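Exoribonuclease II, mitochondrial (Candida glabrata, PDB 6F3H) probably degrades RNA from the 3' end as the magnesium-dependent exoribonuclease component of the mitochondrial RNA degradosome. Local coordinates at residues 153-158 against 175-180; 37-42 against 132-137; 227-232 against 311-316; 297-302 against 338-343. The protein carries 1 engineered substitution. All blocks are in the same frame, centred on the assembly; numbering follows the deposited sequence.

In the fold
Contacts 1 and 4 are buried helix packings without a hydrogen bond between their segments, apolar in contact 1 and leucine-rich with an asparagine at the margin in contact 4; contacts 2 and 3 are only partly buried. Helix 123-159 serves twice: its earlier turns meet strand 39-42 of an antiparallel sheet in contact 2, and its last turns meet the end of helix 170-178 in contact 1. Contact 3 differs in chemistry, depending on a glutamine, a backbone N-H and a water at a helix start. It touches contact 1, where the rings of His-156 and Trp-231 lie edge-to-face, and contact 4, where Tyr-302 packs on Thr-314. All four lie away from the magnesium site.

Contact 1: 153-158 against 175-180; sequences ELIHRY and RIIKNL
Ile-155 sets its CG2 methyl against the CG2 methyl of Ile-176 and a terminal methyl of Leu-180. It protrudes from helix 123-159 and meets helix 170-178 near that helix's end, where Asn-179 already leaves helical geometry and Leu-180 follows in an extended conformation. The CG2 methyl of Ile-155 lies 3.8 Å from Leu-180 CD2 and 4.0 Å from Ile-176 CG2. The approaches differ: the side chains of Leu-180 and Ile-155 run alongside with opposed directions, while that of Ile-176 passes at a slant. With CG1 of Ile-155 between its own N and carbonyl carbon (chi1 52°), the CG2 branch is left to face this pair. CG1 itself has a looser neighbour, at 4.4 Å from Ile-177 CD1, whose side chain bends in from the flank of its helix. Further packing comes from helix 193-200, where Ile-199 touches Ile-176 and both Tyr-194 and Val-198 touch Leu-180. All four touching residues are buried and no hydrogen bond crosses, which implies that within these segments the contact is purely apolar and non-directional; a polar tie between the helices lies about one turn away, from Lys-151 NZ to the carbonyl O of Ile-177.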
loop_
_atom_site.group_PDB
_atom_site.type_symbol
_atom_site.label_atom_id
_atom_site.label_comp_id
_atom_site.label_asym_id
_atom_site.label_seq_id
_atom_site.Cartn_x
_atom_site.Cartn_y
_atom_site.Cartn_z
ATOM N N GLU A 153 4.946 26.344 -9.970
ATOM C CA GLU A 153 6.115 26.949 -9.352
ATOM C C GLU A 153 5.696 27.797 -8.157
ATOM O O GLU A 153 6.386 27.838 -7.130
ATOM C CB GLU A 153 6.879 27.788 -10.379
ATOM N N LEU A 154 4.538 28.442 -8.255
ATOM C CA LEU A 154 4.130 29.370 -7.209
ATOM C C LEU A 154 3.686 28.630 -5.961
ATOM O O LEU A 154 4.284 28.778 -4.889
ATOM C CB LEU A 154 3.010 30.271 -7.719
ATOM C CG LEU A 154 2.476 31.289 -6.703
ATOM C CD1 LEU A 154 3.556 31.908 -5.808
ATOM C CD2 LEU A 154 1.768 32.381 -7.460
ATOM N N ILE A 155 2.622 27.836 -6.075
ATOM C CA ILE A 155 2.159 27.175 -4.879
ATOM C C ILE A 155 3.174 26.184 -4.395
ATOM O O ILE A 155 3.148 25.830 -3.220
ATOM C CB ILE A 155 0.802 26.520 -5.118
ATOM C CG1 ILE A 155 0.845 25.633 -6.356
ATOM C CG2 ILE A 155 -0.191 27.565 -5.336
ATOM C CD1 ILE A 155 1.429 24.280 -6.173
ATOM N N HIS A 156 4.096 25.735 -5.247
ATOM C CA HIS A 156 5.215 24.995 -4.694
ATOM C C HIS A 156 5.915 25.812 -3.618
ATOM O O HIS A 156 6.472 25.241 -2.679
ATOM C CB HIS A 156 6.223 24.586 -5.768
ATOM C CG HIS A 156 7.351 23.758 -5.228
ATOM N ND1 HIS A 156 8.370 24.284 -4.461
ATOM C CD2 HIS A 156 7.587 22.426 -5.295
ATOM C CE1 HIS A 156 9.199 23.318 -4.103
ATOM N NE2 HIS A 156 8.745 22.179 -4.595
ATOM N N ARG A 157 5.906 27.146 -3.732
ATOM C CA ARG A 157 6.488 27.960 -2.667
ATOM C C ARG A 157 5.689 27.863 -1.367
ATOM O O ARG A 157 6.271 27.949 -0.281
ATOM C CB ARG A 157 6.634 29.412 -3.122
ATOM C CG ARG A 157 7.880 30.048 -2.550
ATOM C CD ARG A 157 8.023 31.505 -2.915
ATOM N NE ARG A 157 6.743 32.137 -3.237
ATOM C CZ ARG A 157 6.518 32.816 -4.359
ATOM N NH1 ARG A 157 5.332 33.374 -4.590
ATOM N NH2 ARG A 157 7.493 32.944 -5.252
ATOM N N TYR A 158 4.380 27.632 -1.434
ATOM C CA TYR A 158 3.585 27.593 -0.205
ATOM C C TYR A 158 3.486 26.184 0.390
ATOM O O TYR A 158 3.408 26.029 1.617
ATOM C CB TYR A 158 2.184 28.173 -0.457
ATOM C CG TYR A 158 2.148 29.679 -0.713
ATOM C CD1 TYR A 158 2.383 30.199 -1.982
ATOM C CD2 TYR A 158 1.859 30.577 0.312
ATOM C CE1 TYR A 158 2.346 31.568 -2.215
ATOM C CE2 TYR A 158 1.819 31.950 0.082
ATOM C CZ TYR A 158 2.061 32.436 -1.180
ATOM O OH TYR A 158 2.020 33.793 -1.418
ATOM N N ARG A 175 -7.406 21.026 -7.350
ATOM C CA ARG A 175 -8.391 22.037 -6.979
ATOM C C ARG A 175 -7.733 23.398 -6.839
ATOM O O ARG A 175 -8.238 24.401 -7.352
ATOM C CB ARG A 175 -9.079 21.646 -5.674
ATOM C CG ARG A 175 -10.286 20.782 -5.887
ATOM C CD ARG A 175 -11.014 20.445 -4.613
ATOM N NE ARG A 175 -11.503 19.083 -4.736
ATOM C CZ ARG A 175 -10.940 18.049 -4.132
ATOM N NH1 ARG A 175 -9.895 18.237 -3.337
ATOM N NH2 ARG A 175 -11.429 16.832 -4.315
ATOM N N ILE A 176 -6.577 23.440 -6.190
ATOM C CA ILE A 176 -5.872 24.698 -6.021
ATOM C C ILE A 176 -5.531 25.300 -7.366
ATOM O O ILE A 176 -5.638 26.515 -7.572
ATOM C CB ILE A 176 -4.613 24.464 -5.183
ATOM C CG1 ILE A 176 -5.021 23.929 -3.823
ATOM C CG2 ILE A 176 -3.777 25.717 -5.108
ATOM C CD1 ILE A 176 -3.889 23.761 -2.915
ATOM N N ILE A 177 -5.082 24.469 -8.294
ATOM C CA ILE A 177 -4.718 24.985 -9.601
ATOM C C ILE A 177 -5.915 25.651 -10.257
ATOM O O ILE A 177 -5.834 26.770 -10.765
ATOM C CB ILE A 177 -4.165 23.852 -10.472
ATOM C CG1 ILE A 177 -2.890 23.282 -9.856
ATOM C CG2 ILE A 177 -3.880 24.370 -11.829
ATOM C CD1 ILE A 177 -1.870 24.313 -9.536
ATOM N N LYS A 178 -7.064 25.000 -10.193
ATOM C CA LYS A 178 -8.240 25.564 -10.828
ATOM C C LYS A 178 -8.656 26.872 -10.169
ATOM O O LYS A 178 -8.897 27.871 -10.857
ATOM C CB LYS A 178 -9.370 24.543 -10.772
ATOM C CG LYS A 178 -10.700 25.107 -11.139
ATOM C CD LYS A 178 -10.798 25.217 -12.624
ATOM C CE LYS A 178 -12.219 25.033 -13.090
ATOM N NZ LYS A 178 -12.212 24.675 -14.535
ATOM N N ASN A 179 -8.680 26.903 -8.837
ATOM C CA ASN A 179 -9.313 27.967 -8.065
ATOM C C ASN A 179 -8.379 29.118 -7.764
ATOM O O ASN A 179 -8.641 29.891 -6.838
ATOM C CB ASN A 179 -9.872 27.411 -6.756
ATOM C CG ASN A 179 -11.045 26.497 -6.981
ATOM O OD1 ASN A 179 -11.774 26.655 -7.964
ATOM N ND2 ASN A 179 -11.234 25.519 -6.089
ATOM N N LEU A 180 -7.310 29.271 -8.527
ATOM C CA LEU A 180 -6.284 30.235 -8.186
ATOM C C LEU A 180 -6.119 31.254 -9.294
ATOM O O LEU A 180 -5.988 30.880 -10.462
ATOM C CB LEU A 180 -4.959 29.542 -7.914
ATOM C CG LEU A 180 -3.921 30.508 -7.359
ATOM C CD1 LEU A 180 -4.292 30.994 -5.969
ATOM C CD2 LEU A 180 -2.604 29.810 -7.300
#

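Contact 2: 37-42 against 132-137; sequences GDIVLL and FTLATF
Ile-39 meets Leu-134, Thr-133 and Phe-137 where a helix packs against a strand of an antiparallel sheet. Strand 39-42 runs between strands 50-54 and 81-85, and helix 132-137, a piece of the long helix 123-159, crosses it at 68° with 10.8 Å between the segment axes. The CB of Ile-39 is directed at the helix. From there CG1 leads on, anti to the carbonyl carbon (chi1 -72°), and comes within 4.2 Å of Leu-134 CD2; the leucine leaves the flank of its helix and runs past the isoleucine in the opposite sense. The chain then continues fully extended (chi2 180°), carrying CD1 to the helix surface. There this methyl finds two neighbours one helical turn apart: Thr-133, through its CG2 methyl at 4.3 Å, and Phe-137, whose ring it approaches obliquely. Leu-49, from the loop after strand 39-42, touches both Ile-39 and Phe-137 and extends the apolar patch, while Ile-85 of the adjacent strand flanks Ile-39. A single strand residue thus supplies the strand's whole share of the contact, and its outermost methyl is equidistant from two ring carbons, with Ile-39 CD1 3.7 Å from both CD2 and CE2 of Phe-137.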
loop_
_atom_site.group_PDB
_atom_site.type_symbol
_atom_site.label_atom_id
_atom_site.label_comp_id
_atom_site.label_asym_id
_atom_site.label_seq_id
_atom_site.Cartn_x
_atom_site.Cartn_y
_atom_site.Cartn_z
ATOM N N GLY A 37 -15.244 3.903 -22.572
ATOM C CA GLY A 37 -15.657 5.272 -22.411
ATOM C C GLY A 37 -14.784 6.041 -21.453
ATOM O O GLY A 37 -14.804 7.279 -21.453
ATOM N N ASP A 38 -14.043 5.325 -20.621
ATOM C CA ASP A 38 -13.119 5.971 -19.716
ATOM C C ASP A 38 -12.032 6.644 -20.534
ATOM O O ASP A 38 -11.652 6.161 -21.598
ATOM C CB ASP A 38 -12.525 4.947 -18.756
ATOM C CG ASP A 38 -13.476 4.584 -17.621
ATOM O OD1 ASP A 38 -14.466 5.314 -17.405
ATOM O OD2 ASP A 38 -13.204 3.596 -16.912
ATOM N N ILE A 39 -11.600 7.810 -20.099
ATOM C CA ILE A 39 -10.502 8.495 -20.762
ATOM C C ILE A 39 -9.253 8.363 -19.902
ATOM O O ILE A 39 -9.282 8.654 -18.702
ATOM C CB ILE A 39 -10.837 9.957 -21.075
ATOM C CG1 ILE A 39 -11.852 10.000 -22.220
ATOM C CG2 ILE A 39 -9.602 10.709 -21.441
ATOM C CD1 ILE A 39 -12.265 11.409 -22.633
ATOM N N VAL A 40 -8.169 7.863 -20.495
ATOM C CA VAL A 40 -7.022 7.433 -19.716
ATOM C C VAL A 40 -5.751 8.085 -20.217
ATOM O O VAL A 40 -5.629 8.484 -21.373
ATOM C CB VAL A 40 -6.843 5.914 -19.756
ATOM C CG1 VAL A 40 -7.996 5.299 -19.084
ATOM C CG2 VAL A 40 -6.775 5.493 -21.187
ATOM N N LEU A 41 -4.790 8.148 -19.314
ATOM C CA LEU A 41 -3.395 8.340 -19.642
ATOM C C LEU A 41 -2.676 7.022 -19.408
ATOM O O LEU A 41 -2.855 6.390 -18.366
ATOM C CB LEU A 41 -2.771 9.424 -18.782
ATOM C CG LEU A 41 -2.750 10.793 -19.417
ATOM C CD1 LEU A 41 -1.660 11.555 -18.726
ATOM C CD2 LEU A 41 -2.528 10.721 -20.930
ATOM N N LEU A 42 -1.899 6.599 -20.383
ATOM C CA LEU A 42 -1.138 5.371 -20.271
ATOM C C LEU A 42 0.333 5.654 -19.988
ATOM O O LEU A 42 0.844 6.747 -20.233
ATOM C CB LEU A 42 -1.288 4.540 -21.535
ATOM C CG LEU A 42 -2.495 3.618 -21.500
ATOM C CD1 LEU A 42 -3.668 4.250 -20.842
ATOM C CD2 LEU A 42 -2.849 3.181 -22.890
ATOM N N PHE A 132 -12.594 12.991 -31.884
ATOM C CA PHE A 132 -12.850 14.402 -31.643
ATOM C C PHE A 132 -12.905 14.701 -30.151
ATOM O O PHE A 132 -12.424 15.743 -29.691
ATOM C CB PHE A 132 -14.132 14.844 -32.341
ATOM C CG PHE A 132 -14.322 16.318 -32.300
ATOM C CD1 PHE A 132 -13.380 17.152 -32.891
ATOM C CD2 PHE A 132 -15.380 16.881 -31.624
ATOM C CE1 PHE A 132 -13.500 18.514 -32.821
ATOM C CE2 PHE A 132 -15.519 18.257 -31.560
ATOM C CZ PHE A 132 -14.576 19.068 -32.161
ATOM N N THR A 133 -13.509 13.803 -29.384
ATOM C CA THR A 133 -13.488 13.921 -27.931
ATOM C C THR A 133 -12.073 14.043 -27.394
ATOM O O THR A 133 -11.747 15.003 -26.682
ATOM C CB THR A 133 -14.145 12.710 -27.336
ATOM O OG1 THR A 133 -15.343 12.457 -28.069
ATOM C CG2 THR A 133 -14.443 13.002 -25.934
ATOM N N LEU A 134 -11.229 13.049 -27.698
ATOM C CA LEU A 134 -9.868 13.060 -27.179
ATOM C C LEU A 134 -9.160 14.319 -27.608
ATOM O O LEU A 134 -8.447 14.939 -26.815
ATOM C CB LEU A 134 -9.109 11.811 -27.622
ATOM C CG LEU A 134 -9.855 10.542 -27.193
ATOM C CD1 LEU A 134 -9.401 9.268 -27.885
ATOM C CD2 LEU A 134 -9.595 10.424 -25.726
ATOM N N ALA A 135 -9.396 14.746 -28.842
ATOM C CA ALA A 135 -8.756 15.964 -29.311
ATOM C C ALA A 135 -9.200 17.173 -28.494
ATOM O O ALA A 135 -8.362 17.981 -28.068
ATOM C CB ALA A 135 -9.066 16.169 -30.790
ATOM N N THR A 136 -10.505 17.286 -28.220
ATOM C CA THR A 136 -11.012 18.459 -27.518
ATOM C C THR A 136 -10.396 18.548 -26.137
ATOM O O THR A 136 -9.854 19.587 -25.744
ATOM C CB THR A 136 -12.537 18.403 -27.438
ATOM O OG1 THR A 136 -13.055 17.925 -28.683
ATOM C CG2 THR A 136 -13.110 19.763 -27.157
ATOM N N PHE A 137 -10.412 17.435 -25.415
ATOM C CA PHE A 137 -9.848 17.409 -24.081
ATOM C C PHE A 137 -8.380 17.768 -24.090
ATOM O O PHE A 137 -7.911 18.493 -23.208
ATOM C CB PHE A 137 -10.034 16.031 -23.509
ATOM C CG PHE A 137 -11.341 15.847 -22.866
ATOM C CD1 PHE A 137 -11.681 16.589 -21.758
ATOM C CD2 PHE A 137 -12.279 14.997 -23.414
ATOM C CE1 PHE A 137 -12.921 16.424 -21.150
ATOM C CE2 PHE A 137 -13.520 14.838 -22.819
ATOM C CZ PHE A 137 -13.840 15.553 -21.689
#

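Contact 3: 227-232 against 311-316; sequences QNNLWG and AVLTTI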
loop_
_atom_site.group_PDB
_atom_site.type_symbol
_atom_site.label_atom_id
_atom_site.label_comp_id
_atom_site.label_asym_id
_atom_site.label_seq_id
_atom_site.Cartn_x
_atom_site.Cartn_y
_atom_site.Cartn_z
ATOM N N GLN A 227 11.268 17.095 -13.326
ATOM C CA GLN A 227 12.618 17.102 -13.846
ATOM C C GLN A 227 13.507 18.127 -13.159
ATOM O O GLN A 227 14.729 18.042 -13.287
ATOM C CB GLN A 227 12.561 17.339 -15.343
ATOM C CG GLN A 227 11.847 16.200 -16.021
ATOM C CD GLN A 227 12.495 14.868 -15.714
ATOM O OE1 GLN A 227 13.724 14.758 -15.608
ATOM N NE2 GLN A 227 11.656 13.860 -15.472
ATOM N N ASN A 228 12.945 19.073 -12.412
ATOM C CA ASN A 228 13.740 20.020 -11.641
ATOM C C ASN A 228 13.812 19.650 -10.185
ATOM O O ASN A 228 14.229 20.477 -9.372
ATOM C CB ASN A 228 13.145 21.428 -11.726
ATOM C CG ASN A 228 13.102 21.962 -13.132
ATOM O OD1 ASN A 228 14.111 21.952 -13.836
ATOM N ND2 ASN A 228 11.921 22.417 -13.565
ATOM N N ASN A 229 13.401 18.440 -9.835
ATOM C CA ASN A 229 13.446 17.978 -8.455
ATOM C C ASN A 229 12.592 18.856 -7.570
ATOM O O ASN A 229 12.947 19.181 -6.436
ATOM C CB ASN A 229 14.873 17.891 -7.939
ATOM C CG ASN A 229 15.726 17.001 -8.799
ATOM O OD1 ASN A 229 16.671 17.460 -9.459
ATOM N ND2 ASN A 229 15.383 15.706 -8.819
ATOM N N LEU A 230 11.444 19.228 -8.099
ATOM C CA LEU A 230 10.495 20.027 -7.348
ATOM C C LEU A 230 9.356 19.195 -6.776
ATOM O O LEU A 230 8.765 19.578 -5.762
ATOM C CB LEU A 230 9.925 21.122 -8.251
ATOM C CG LEU A 230 10.899 22.119 -8.847
ATOM C CD1 LEU A 230 10.162 22.957 -9.871
ATOM C CD2 LEU A 230 11.477 22.975 -7.735
ATOM N N TRP A 231 9.058 18.058 -7.396
ATOM C CA TRP A 231 8.009 17.163 -6.956
ATOM C C TRP A 231 8.545 15.743 -7.035
ATOM O O TRP A 231 9.407 15.430 -7.859
ATOM C CB TRP A 231 6.749 17.317 -7.827
ATOM C CG TRP A 231 6.395 18.749 -8.122
ATOM C CD1 TRP A 231 6.889 19.517 -9.123
ATOM C CD2 TRP A 231 5.479 19.581 -7.398
ATOM N NE1 TRP A 231 6.349 20.788 -9.070
ATOM C CE2 TRP A 231 5.481 20.851 -8.018
ATOM C CE3 TRP A 231 4.662 19.378 -6.281
ATOM C CZ2 TRP A 231 4.700 21.907 -7.566
ATOM C CZ3 TRP A 231 3.891 20.424 -5.835
ATOM C CH2 TRP A 231 3.913 21.678 -6.481
ATOM N N GLY A 232 8.005 14.871 -6.202
ATOM C CA GLY A 232 8.364 13.478 -6.241
ATOM C C GLY A 232 7.505 12.757 -7.252
ATOM O O GLY A 232 6.867 13.358 -8.113
ATOM N N ALA A 311 16.873 13.268 -15.691
ATOM C CA ALA A 311 17.639 12.655 -16.764
ATOM C C ALA A 311 19.029 13.260 -16.897
ATOM O O ALA A 311 19.959 12.596 -17.379
ATOM C CB ALA A 311 16.868 12.784 -18.063
ATOM N N VAL A 312 19.169 14.528 -16.537
ATOM C CA VAL A 312 20.488 15.120 -16.437
ATOM C C VAL A 312 21.349 14.307 -15.501
ATOM O O VAL A 312 22.474 13.914 -15.831
ATOM C CB VAL A 312 20.368 16.558 -15.927
ATOM C CG1 VAL A 312 21.726 17.107 -15.610
ATOM C CG2 VAL A 312 19.654 17.387 -16.931
ATOM N N LEU A 313 20.820 14.044 -14.315
ATOM C CA LEU A 313 21.579 13.315 -13.324
ATOM C C LEU A 313 21.917 11.929 -13.813
ATOM O O LEU A 313 23.010 11.424 -13.547
ATOM C CB LEU A 313 20.786 13.250 -12.027
ATOM C CG LEU A 313 20.485 14.629 -11.456
ATOM C CD1 LEU A 313 19.611 14.543 -10.273
ATOM C CD2 LEU A 313 21.731 15.334 -11.106
ATOM N N THR A 314 21.028 11.322 -14.583
ATOM C CA THR A 314 21.360 10.021 -15.133
ATOM C C THR A 314 22.519 10.138 -16.107
ATOM O O THR A 314 23.414 9.287 -16.138
ATOM C CB THR A 314 20.154 9.425 -15.827
ATOM O OG1 THR A 314 19.026 9.495 -14.948
ATOM C CG2 THR A 314 20.444 7.988 -16.147
ATOM N N THR A 315 22.535 11.199 -16.905
ATOM C CA THR A 315 23.641 11.369 -17.832
ATOM C C THR A 315 24.935 11.596 -17.079
ATOM O O THR A 315 25.958 10.985 -17.389
ATOM C CB THR A 315 23.363 12.525 -18.779
ATOM O OG1 THR A 315 22.428 12.104 -19.778
ATOM C CG2 THR A 315 24.633 12.926 -19.447
ATOM N N ILE A 316 24.905 12.488 -16.095
ATOM C CA ILE A 316 26.056 12.680 -15.225
ATOM C C ILE A 316 26.565 11.338 -14.753
ATOM O O ILE A 316 27.749 11.019 -14.865
ATOM C CB ILE A 316 25.678 13.564 -14.031
ATOM C CG1 ILE A 316 25.520 15.019 -14.463
ATOM C CG2 ILE A 316 26.760 13.490 -13.014
ATOM C CD1 ILE A 316 26.789 15.638 -14.880
HETATM O O HOH W 1 16.221 16.257 -16.053
#
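The two backbones come nearest at Gln-227 and Ala-311, whose CA atoms are 7.3 Å apart, where the turn leading into strand 231-237 faces the first turn of helix 311-322. The Gln-227 side chain bridges the gap. Its CG lies beside the backbone N, and a bend at chi2 (-56°) swings the amide round to the start of the helix. There OE1 of Gln-227 accepts a weak hydrogen bond from Ala-311 N at 3.5 Å, with an N-H...O angle of 146°. The same oxygen receives a hydrogen bond from a water at 2.9 Å from Gln-227 OE1, and that water in turn accepts a weak bond from Val-312 N. One side-chain carbonyl thus reaches two successive amides of the first helical turn, one directly and one through water, weakly in each case. The other end of the amide is held as well, since NE2 of Gln-227 donates to the carbonyl O of Glu-309 just ahead of the helix; bonds at both ends are consistent with the modelled orientation of the amide. Asn-229 adds a plain packing contact, its OD1 lying 4.2 Å from Leu-313 CD1. Around this junction, Ile-262 of helix 251-281 packs on both Val-312 and Leu-313, while Trp-231, at the start of the strand, touches Leu-152 of helix 123-159, Val-222 of helix 212-226, and Val-246 of strand 242-248.

Contact 4: 297-302 against 338-343; sequences TLLNDY and GKLLVE
This is a mainly buried, leucine-rich packing between two helices of an all-helical part of the chain, with Asn-300 at its margin, joining helix 293-303 to helix 334-343. Helix 311-322 lies between them in sequence and packs against both, its Ile-317 touching Leu-298 and Tyr-302 of the first, which makes the three a compact helical cluster. The axes of segments 297-302 and 338-343 approach to 9.3 Å and run in roughly opposite directions, 142° apart, with Leu-299 and Leu-341 at the closest point of the two backbones. Leu-299 and Leu-341 contribute most of the buried surface, but they use different parts of themselves. Leu-299 offers its CB to Leu-341 CD2 at 3.9 Å and sends CD1 onward to Leu-340 CD2 at 3.8 Å, so that its base touches one leucine and its tip the next; the side chains of Leu-299 and Leu-340 pass each other at an angle. Leu-341 instead stretches out, its CG anti to the backbone N (chi1 -175°), and puts its CD2 methyl against the backbone of the opposite helix, where residues 299 and 300 join. The same methyl is flanked by the side chain of Asn-300, which passes it at a slant. No hydrogen bond links the two segments. Phe-321 of helix 311-322 and Tyr-327 of the following loop touch Leu-340 in addition. At the Asn-300 edge, the Leu-341 CD2 methyl lies 3.6 Å from Asn-300 CB and 4.1 Å from Asn-300 OD1.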
loop_
_atom_site.group_PDB
_atom_site.type_symbol
_atom_site.label_atom_id
_atom_site.label_comp_id
_atom_site.label_asym_id
_atom_site.label_seq_id
_atom_site.Cartn_x
_atom_site.Cartn_y
_atom_site.Cartn_z
ATOM N N THR A 297 26.427 11.080 -1.965
ATOM C CA THR A 297 25.032 11.491 -1.856
ATOM C C THR A 297 24.289 11.235 -3.147
ATOM O O THR A 297 23.159 10.742 -3.152
ATOM C CB THR A 297 24.946 12.971 -1.523
ATOM O OG1 THR A 297 25.504 13.212 -0.232
ATOM C CG2 THR A 297 23.509 13.398 -1.532
ATOM N N LEU A 298 24.892 11.616 -4.258
ATOM C CA LEU A 298 24.205 11.474 -5.525
ATOM C C LEU A 298 23.949 10.011 -5.833
ATOM O O LEU A 298 22.816 9.624 -6.123
ATOM C CB LEU A 298 25.033 12.136 -6.615
ATOM C CG LEU A 298 24.838 11.549 -7.995
ATOM C CD1 LEU A 298 23.489 11.941 -8.542
ATOM C CD2 LEU A 298 25.894 12.103 -8.871
ATOM N N LEU A 299 24.977 9.170 -5.704
ATOM C CA LEU A 299 24.792 7.743 -5.940
ATOM C C LEU A 299 23.735 7.185 -5.018
ATOM O O LEU A 299 22.904 6.360 -5.410
ATOM C CB LEU A 299 26.083 6.995 -5.689
ATOM C CG LEU A 299 27.217 7.430 -6.581
ATOM C CD1 LEU A 299 28.515 6.877 -5.999
ATOM C CD2 LEU A 299 26.944 6.969 -7.991
ATOM N N ASN A 300 23.747 7.652 -3.787
ATOM C CA ASN A 300 22.771 7.206 -2.823
ATOM C C ASN A 300 21.364 7.568 -3.271
ATOM O O ASN A 300 20.488 6.700 -3.352
ATOM C CB ASN A 300 23.118 7.813 -1.479
ATOM C CG ASN A 300 22.214 7.357 -0.403
ATOM O OD1 ASN A 300 22.067 6.170 -0.158
ATOM N ND2 ASN A 300 21.596 8.305 0.273
ATOM N N ASP A 301 21.132 8.839 -3.596
ATOM C CA ASP A 301 19.812 9.223 -4.062
ATOM C C ASP A 301 19.404 8.455 -5.315
ATOM O O ASP A 301 18.212 8.335 -5.592
ATOM C CB ASP A 301 19.761 10.736 -4.303
ATOM C CG ASP A 301 19.607 11.529 -3.008
ATOM O OD1 ASP A 301 19.106 10.937 -2.042
ATOM O OD2 ASP A 301 19.937 12.735 -2.941
ATOM N N TYR A 302 20.345 7.901 -6.067
ATOM C CA TYR A 302 19.926 7.104 -7.214
ATOM C C TYR A 302 19.513 5.693 -6.799
ATOM O O TYR A 302 18.420 5.245 -7.143
ATOM C CB TYR A 302 21.038 7.062 -8.263
ATOM C CG TYR A 302 20.573 6.606 -9.629
ATOM C CD1 TYR A 302 20.085 7.507 -10.566
ATOM C CD2 TYR A 302 20.603 5.267 -9.975
ATOM C CE1 TYR A 302 19.643 7.074 -11.815
ATOM C CE2 TYR A 302 20.169 4.826 -11.215
ATOM C CZ TYR A 302 19.691 5.727 -12.127
ATOM O OH TYR A 302 19.263 5.259 -13.349
ATOM N N GLY A 338 24.571 1.137 -6.376
ATOM C CA GLY A 338 24.751 0.514 -5.080
ATOM C C GLY A 338 26.118 -0.118 -4.945
ATOM O O GLY A 338 26.834 0.147 -3.981
ATOM N N LYS A 339 26.505 -0.942 -5.926
ATOM C CA LYS A 339 27.824 -1.564 -5.894
ATOM C C LYS A 339 28.910 -0.528 -5.719
ATOM O O LYS A 339 29.793 -0.671 -4.870
ATOM C CB LYS A 339 28.092 -2.331 -7.184
ATOM C CG LYS A 339 27.139 -3.464 -7.464
ATOM C CD LYS A 339 27.729 -4.383 -8.516
ATOM C CE LYS A 339 29.222 -4.577 -8.264
ATOM N NZ LYS A 339 29.775 -5.786 -8.935
ATOM N N LEU A 340 28.824 0.554 -6.470
ATOM C CA LEU A 340 29.869 1.550 -6.371
ATOM C C LEU A 340 29.827 2.229 -5.025
ATOM O O LEU A 340 30.835 2.330 -4.331
ATOM C CB LEU A 340 29.701 2.580 -7.460
ATOM C CG LEU A 340 30.816 3.585 -7.286
ATOM C CD1 LEU A 340 32.129 2.896 -7.516
ATOM C CD2 LEU A 340 30.661 4.716 -8.243
ATOM N N LEU A 341 28.655 2.704 -4.648
ATOM C CA LEU A 341 28.507 3.401 -3.388
ATOM C C LEU A 341 28.979 2.526 -2.243
ATOM O O LEU A 341 29.666 2.994 -1.332
ATOM C CB LEU A 341 27.055 3.788 -3.215
ATOM C CG LEU A 341 26.772 4.624 -1.997
ATOM C CD1 LEU A 341 27.831 5.662 -1.765
ATOM C CD2 LEU A 341 25.470 5.246 -2.223
ATOM N N VAL A 342 28.643 1.243 -2.293
ATOM C CA VAL A 342 29.168 0.315 -1.305
ATOM C C VAL A 342 30.683 0.328 -1.348
ATOM O O VAL A 342 31.358 0.332 -0.317
ATOM C CB VAL A 342 28.626 -1.101 -1.573
ATOM C CG1 VAL A 342 29.585 -2.156 -1.047
ATOM C CG2 VAL A 342 27.241 -1.281 -0.987
ATOM N N GLU A 343 31.234 0.385 -2.541
ATOM C CA GLU A 343 32.667 0.249 -2.686
ATOM C C GLU A 343 33.411 1.447 -2.124
ATOM O O GLU A 343 34.577 1.331 -1.748
ATOM C CB GLU A 343 32.984 0.046 -4.150
ATOM C CG GLU A 343 34.391 -0.254 -4.399
ATOM C CD GLU A 343 34.616 -0.609 -5.836
ATOM O OE1 GLU A 343 33.761 -1.331 -6.396
ATOM O OE2 GLU A 343 35.632 -0.160 -6.409
#